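Local structure of ABC transporter, periplasmic substrate-binding protein (Thermotoga maritima, 2HPG) at residues V68-D73 / F230-A235; M79-I84 / Q118-E123. The protein probably captures a solute in the periplasm and hands it to a tripartite ATP-independent (TRAP) membrane transporter. All coordinates share one frame; numbering follows the deposited sequence. Where two conformers were deposited one is given.

Interaction 1 of 2, residues V68-D73 / F230-A235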
loop_
_atom_site.group_PDB
_atom_site.type_symbol
_atom_site.label_atom_id
_atom_site.label_comp_id
_atom_site.label_asym_id
_atom_site.label_seq_id
_atom_site.Cartn_x
_atom_site.Cartn_y
_atom_site.Cartn_z
ATOM N N VAL A 68 -6.075 19.417 -1.253
ATOM C CA VAL A 68 -6.459 18.032 -1.442
ATOM C C VAL A 68 -5.320 17.088 -1.030
ATOM O O VAL A 68 -4.142 17.448 -1.082
ATOM C CB VAL A 68 -6.888 17.781 -2.909
ATOM C CG1 VAL A 68 -5.682 17.768 -3.823
ATOM C CG2 VAL A 68 -7.648 16.473 -3.018
ATOM N N GLY A 69 -5.695 15.885 -0.597
ATOM C CA GLY A 69 -4.739 14.841 -0.296
ATOM C C GLY A 69 -5.192 13.512 -0.832
ATOM O O GLY A 69 -6.367 13.346 -1.186
ATOM N N TRP A 70 -4.262 12.563 -0.911
ATOM C CA TRP A 70 -4.588 11.225 -1.378
ATOM C C TRP A 70 -3.829 10.153 -0.614
ATOM O O TRP A 70 -2.652 10.323 -0.244
ATOM C CB TRP A 70 -4.285 11.058 -2.875
ATOM C CG TRP A 70 -4.872 12.109 -3.722
ATOM C CD1 TRP A 70 -4.242 13.219 -4.215
ATOM C CD2 TRP A 70 -6.225 12.171 -4.189
ATOM N NE1 TRP A 70 -5.127 13.976 -4.949
ATOM C CE2 TRP A 70 -6.351 13.354 -4.949
ATOM C CE3 TRP A 70 -7.343 11.353 -4.024
ATOM C CZ2 TRP A 70 -7.551 13.724 -5.562
ATOM C CZ3 TRP A 70 -8.544 11.724 -4.631
ATOM C CH2 TRP A 70 -8.636 12.898 -5.387
ATOM N N ASN A 71 -4.533 9.048 -0.400
ATOM C CA ASN A 71 -3.960 7.784 0.009
ATOM C C ASN A 71 -3.442 7.125 -1.251
ATOM O O ASN A 71 -4.232 6.621 -2.043
ATOM C CB ASN A 71 -5.058 6.932 0.657
ATOM C CG ASN A 71 -4.629 5.492 0.939
ATOM O OD1 ASN A 71 -3.682 5.257 1.674
ATOM N ND2 ASN A 71 -5.382 4.525 0.406
ATOM N N THR A 72 -2.132 7.150 -1.469
ATOM C CA THR A 72 -1.562 6.554 -2.685
ATOM C C THR A 72 -0.471 5.540 -2.290
ATOM O O THR A 72 -0.525 4.983 -1.201
ATOM C CB THR A 72 -1.054 7.661 -3.628
ATOM O OG1 THR A 72 -0.618 7.092 -4.866
ATOM C CG2 THR A 72 0.062 8.445 -2.991
ATOM N N ASP A 73 0.503 5.274 -3.168
ATOM C CA ASP A 73 1.607 4.375 -2.819
ATOM C C ASP A 73 2.894 4.717 -3.575
ATOM O O ASP A 73 2.892 5.613 -4.421
ATOM C CB ASP A 73 1.190 2.933 -3.051
ATOM C CG ASP A 73 0.842 2.650 -4.489
ATOM O OD1 ASP A 73 1.436 3.256 -5.409
ATOM O OD2 ASP A 73 -0.021 1.785 -4.693
ATOM N N PHE A 230 1.231 5.627 0.998
ATOM C CA PHE A 230 1.791 6.950 1.238
ATOM C C PHE A 230 0.675 7.970 1.238
ATOM O O PHE A 230 -0.173 7.958 0.366
ATOM C CB PHE A 230 2.798 7.288 0.151
ATOM C CG PHE A 230 4.132 6.683 0.374
ATOM C CD1 PHE A 230 5.229 7.485 0.620
ATOM C CD2 PHE A 230 4.292 5.303 0.384
ATOM C CE1 PHE A 230 6.461 6.921 0.840
ATOM C CE2 PHE A 230 5.525 4.743 0.615
ATOM C CZ PHE A 230 6.610 5.563 0.834
ATOM N N GLU A 231 0.674 8.844 2.235
ATOM C CA GLU A 231 -0.407 9.796 2.431
ATOM C C GLU A 231 0.139 11.165 2.066
ATOM O O GLU A 231 1.044 11.667 2.726
ATOM C CB GLU A 231 -0.892 9.741 3.882
ATOM C CG GLU A 231 -1.194 8.329 4.386
ATOM C CD GLU A 231 -2.217 7.599 3.534
ATOM O OE1 GLU A 231 -3.147 8.281 3.088
ATOM O OE2 GLU A 231 -2.084 6.354 3.312
ATOM N N ILE A 232 -0.366 11.731 0.970
ATOM C CA ILE A 232 0.208 12.948 0.403
ATOM C C ILE A 232 -0.766 14.121 0.421
ATOM O O ILE A 232 -1.981 13.921 0.398
ATOM C CB ILE A 232 0.753 12.716 -1.039
ATOM C CG1 ILE A 232 -0.377 12.387 -2.029
ATOM C CG2 ILE A 232 1.794 11.600 -1.034
ATOM C CD1 ILE A 232 0.070 12.326 -3.481
ATOM N N VAL A 233 -0.206 15.329 0.518
ATOM C CA VAL A 233 -0.929 16.590 0.315
ATOM C C VAL A 233 -0.076 17.540 -0.535
ATOM O O VAL A 233 1.098 17.274 -0.781
ATOM C CB VAL A 233 -1.311 17.320 1.639
ATOM C CG1 VAL A 233 -2.351 16.536 2.436
ATOM C CG2 VAL A 233 -0.071 17.643 2.506
ATOM N N SER A 234 -0.686 18.630 -1.003
ATOM C CA SER A 234 0.041 19.694 -1.692
ATOM C C SER A 234 1.069 20.318 -0.769
ATOM O O SER A 234 0.727 20.743 0.338
ATOM C CB SER A 234 -0.916 20.799 -2.157
ATOM O OG SER A 234 -0.180 21.895 -2.659
ATOM N N ALA A 235 2.320 20.390 -1.225
ATOM C CA ALA A 235 3.377 21.053 -0.448
ATOM C C ALA A 235 3.048 22.535 -0.246
ATOM O O ALA A 235 3.243 23.070 0.855
ATOM C CB ALA A 235 4.724 20.888 -1.132
HETATM O O HOH W 1 -3.074 19.553 -0.412
#

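Interaction 2 of 2, residues M79-I84 / Q118-E123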
loop_
_atom_site.group_PDB
_atom_site.type_symbol
_atom_site.label_atom_id
_atom_site.label_comp_id
_atom_site.label_asym_id
_atom_site.label_seq_id
_atom_site.Cartn_x
_atom_site.Cartn_y
_atom_site.Cartn_z
HETATM N N MSE A 79 6.902 7.026 -9.922
HETATM C CA MSE A 79 6.839 7.574 -11.275
HETATM C C MSE A 79 7.548 8.916 -11.342
HETATM O O MSE A 79 7.961 9.341 -12.397
HETATM C CB MSE A 79 5.395 7.802 -11.715
HETATM C CG MSE A 79 4.566 6.559 -11.926
HETATM SE SE MSE A 79 2.779 7.026 -12.608
HETATM C CE MSE A 79 2.272 5.197 -13.137
ATOM N N TYR A 80 7.662 9.590 -10.200
ATOM C CA TYR A 80 8.206 10.940 -10.123
ATOM C C TYR A 80 9.644 10.944 -9.642
ATOM O O TYR A 80 10.532 11.339 -10.404
ATOM C CB TYR A 80 7.295 11.811 -9.254
ATOM C CG TYR A 80 5.913 11.810 -9.841
ATOM C CD1 TYR A 80 5.587 12.650 -10.902
ATOM C CD2 TYR A 80 4.963 10.901 -9.407
ATOM C CE1 TYR A 80 4.345 12.613 -11.476
ATOM C CE2 TYR A 80 3.728 10.850 -9.981
ATOM C CZ TYR A 80 3.416 11.705 -11.011
ATOM O OH TYR A 80 2.159 11.652 -11.552
ATOM N N VAL A 81 9.878 10.490 -8.413
ATOM C CA VAL A 81 11.234 10.239 -7.916
ATOM C C VAL A 81 11.460 8.723 -7.938
ATOM O O VAL A 81 11.015 8.016 -7.042
ATOM C CB VAL A 81 11.443 10.808 -6.497
ATOM C CG1 VAL A 81 12.768 10.297 -5.890
ATOM C CG2 VAL A 81 11.415 12.329 -6.516
ATOM N N LYS A 82 12.141 8.243 -8.976
ATOM C CA LYS A 82 12.190 6.814 -9.304
ATOM C C LYS A 82 12.441 5.891 -8.120
ATOM O O LYS A 82 11.731 4.896 -7.947
ATOM C CB LYS A 82 13.248 6.530 -10.371
ATOM C CG LYS A 82 13.582 5.033 -10.528
ATOM C CD LYS A 82 14.667 4.744 -11.571
ATOM C CE LYS A 82 16.014 4.494 -10.909
ATOM N NZ LYS A 82 16.968 3.827 -11.840
ATOM N N ASP A 83 13.453 6.216 -7.323
ATOM C CA ASP A 83 13.964 5.300 -6.319
ATOM C C ASP A 83 13.010 4.978 -5.183
ATOM O O ASP A 83 13.107 3.900 -4.588
ATOM C CB ASP A 83 15.255 5.841 -5.702
ATOM C CG ASP A 83 16.440 5.723 -6.620
ATOM O OD1 ASP A 83 16.318 5.191 -7.743
ATOM O OD2 ASP A 83 17.523 6.171 -6.191
ATOM N N ILE A 84 12.109 5.896 -4.856
ATOM C CA ILE A 84 11.159 5.661 -3.757
ATOM C C ILE A 84 10.233 4.466 -4.067
ATOM O O ILE A 84 9.680 3.842 -3.158
ATOM C CB ILE A 84 10.335 6.931 -3.433
ATOM C CG1 ILE A 84 9.653 6.807 -2.060
ATOM C CG2 ILE A 84 9.312 7.220 -4.519
ATOM C CD1 ILE A 84 9.092 8.115 -1.549
ATOM N N GLN A 118 14.826 10.894 3.566
ATOM C CA GLN A 118 14.678 12.343 3.691
ATOM C C GLN A 118 15.044 13.063 2.391
ATOM O O GLN A 118 14.383 14.039 2.007
ATOM C CB GLN A 118 15.470 12.871 4.876
ATOM C CG GLN A 118 14.770 12.586 6.197
ATOM C CD GLN A 118 15.696 12.697 7.385
ATOM O OE1 GLN A 118 16.861 13.107 7.254
ATOM N NE2 GLN A 118 15.194 12.319 8.557
ATOM N N LYS A 119 16.061 12.565 1.694
ATOM C CA LYS A 119 16.402 13.106 0.390
ATOM C C LYS A 119 15.229 12.969 -0.579
ATOM O O LYS A 119 14.761 13.957 -1.138
ATOM C CB LYS A 119 17.630 12.417 -0.202
ATOM C CG LYS A 119 17.949 12.874 -1.621
ATOM C CD LYS A 119 19.196 12.230 -2.177
ATOM C CE LYS A 119 18.907 10.832 -2.708
ATOM N NZ LYS A 119 20.152 10.089 -3.086
ATOM N N TRP A 120 14.756 11.743 -0.778
ATOM C CA TRP A 120 13.673 11.479 -1.735
ATOM C C TRP A 120 12.448 12.329 -1.459
ATOM O O TRP A 120 11.786 12.756 -2.392
ATOM C CB TRP A 120 13.236 10.010 -1.682
ATOM C CG TRP A 120 14.266 9.035 -2.120
ATOM C CD1 TRP A 120 15.309 9.269 -2.959
ATOM C CD2 TRP A 120 14.328 7.645 -1.776
ATOM N NE1 TRP A 120 16.031 8.119 -3.145
ATOM C CE2 TRP A 120 15.451 7.106 -2.430
ATOM C CE3 TRP A 120 13.551 6.812 -0.971
ATOM C CZ2 TRP A 120 15.823 5.758 -2.302
ATOM C CZ3 TRP A 120 13.911 5.478 -0.843
ATOM C CH2 TRP A 120 15.035 4.963 -1.513
ATOM N N LEU A 121 12.141 12.542 -0.178
ATOM C CA LEU A 121 10.953 13.287 0.221
ATOM C C LEU A 121 11.111 14.778 -0.032
ATOM O O LEU A 121 10.126 15.479 -0.265
ATOM C CB LEU A 121 10.627 13.048 1.697
ATOM C CG LEU A 121 10.276 11.609 2.069
ATOM C CD1 LEU A 121 9.950 11.509 3.564
ATOM C CD2 LEU A 121 9.140 11.077 1.193
ATOM N N LYS A 122 12.349 15.256 0.039
ATOM C CA LYS A 122 12.665 16.640 -0.279
ATOM C C LYS A 122 12.580 16.880 -1.779
ATOM O O LYS A 122 12.154 17.947 -2.194
ATOM C CB LYS A 122 14.068 16.986 0.211
ATOM C CG LYS A 122 14.413 18.458 0.111
ATOM C CD LYS A 122 15.700 18.754 0.872
ATOM C CE LYS A 122 16.095 20.219 0.814
ATOM N NZ LYS A 122 17.286 20.472 1.680
ATOM N N GLU A 123 12.997 15.895 -2.578
ATOM C CA GLU A 123 12.873 15.951 -4.040
ATOM C C GLU A 123 11.418 15.912 -4.492
ATOM O O GLU A 123 11.057 16.572 -5.457
ATOM C CB GLU A 123 13.632 14.799 -4.707
ATOM C CG GLU A 123 15.143 14.852 -4.490
ATOM C CD GLU A 123 15.912 13.621 -4.998
ATOM O OE1 GLU A 123 15.304 12.667 -5.543
ATOM O OE2 GLU A 123 17.157 13.624 -4.845
HETATM O O HOH W 2 18.690 7.630 -4.116
#

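Interaction 1 of 2, residues V68-D73 / F230-A235
Trp-70 meets Ile-232 at the rim of its indole, where Ile-232 CD1 lies near the ring plane, while Val-68 CG2 of its own strand lies over one face, 3.5 Å above the plane and offset toward the rim. This is an antiparallel pair within the mixed sheet of a periplasmic-binding-protein fold: strand 68-73 runs between the parallel strand 9-14 and strand 218-234. Helix 58-64 covers the same side, with Ile-62 on Trp-70 and Ile-59 on Ile-232. Ile-232 CG1 stands between its backbone N and carbonyl carbon (chi1 66°) and thereby comes 4.2 Å from Trp-70 CB. Farther along that face, Ile-232 CD1 packs 3.9 Å from Thr-72 CG2. On the other face Asn-71 and Glu-231 form a non-hydrogen-bonded pair; their amide and carboxylate lie side by side with planes 12° apart. Two hydrogen-bonded pairs hold the backbones. Trp-70 N reaches Ile-232 O at 3.0 Å, and Ile-232 N answers to Trp-70 O at 2.9 Å. Thr-72 N binds Phe-230 O at 2.8 Å. Thr-72 O accepts two hydrogen bonds, one from Asn-229 ND2 and one from Phe-230 N, which donates at 2.9 Å from well above that carbonyl's plane, 53° out of it.

Interaction 2 of 2, residues M79-I84 / Q118-E123
The loop 79-84 ends in a 3-10 turn at 82-84, with Ile-84 N hydrogen-bonded to Val-81 O at 3.2 Å, and this turn lies against residues 118-123 of helix 115-128 so that Ile-84 CA comes 6.7 Å from Trp-120 CA. The indole of Trp-120 fills the space between them. One of its faces lies on the turn: Asp-83 CB is 3.0 Å above the ring plane, toward the rim, while Ile-84 N stands over the centre. Ile-84 CA adds a CH-pi contact, 4.2 Å from the centroid of the Trp-120 six-membered ring and 23° off its normal. Within the lobe of this solute-binding fold that carries strand 68-73, the contact joins the loop between helices 74-77 and 92-95 to helix 115-128. The C-terminal helix 308-318 closes in as well, with Leu-314 on Trp-120 and Ala-310 on Asp-83. At the indole edge, in the ring plane, a water accepts from Trp-120 NE1 at 2.9 Å; it donates to Asp-83 OD2 at 2.8 Å and accepts from Lys-119 NZ at 3.0 Å. Acid and amine are thus linked through water rather than directly, and the Asp-83 carboxylate is turned 77° from the ring. An alanine in place of Trp-120 is likely to open a gap beneath the turn and leave the bridging water without its indole donor. With chi1 at 169°, Val-81 CG1 lies opposite the backbone N and beside the carbonyl carbon, which sets that methyl against both Trp-120 CD1 and Glu-123 OE1. Its other methyl, CG2, rests against Glu-123 CB. Beyond the indole, the Ile-84 and Leu-121 side chains cross at about a right angle, Ile-84 CD1 lying 4.0 Å from Leu-121 CD2.

Interaction 2 is nested along the chain inside the loop closed by interaction 1, and their centres lie about 14 Å apart. They touch directly: Phe-230 CE1, from a ring projecting off the sheet, packs 3.7 Å from Ile-84 CD1, the same methyl that meets Leu-121. The chain also joins them at both ends. Asp-73 finishes segment 68-73 and N-caps the short helix 74-77 through Arg-76 N, and that helix leads into 79-84. Helix 115-128 in turn runs on into strand 130-146, whose Leu-133 and Ser-134 bond to the backbone of Glu-231. Loop and helix of interaction 2 thus pack against the face of the sheet that carries Phe-230, where Phe-135 also meets its ring.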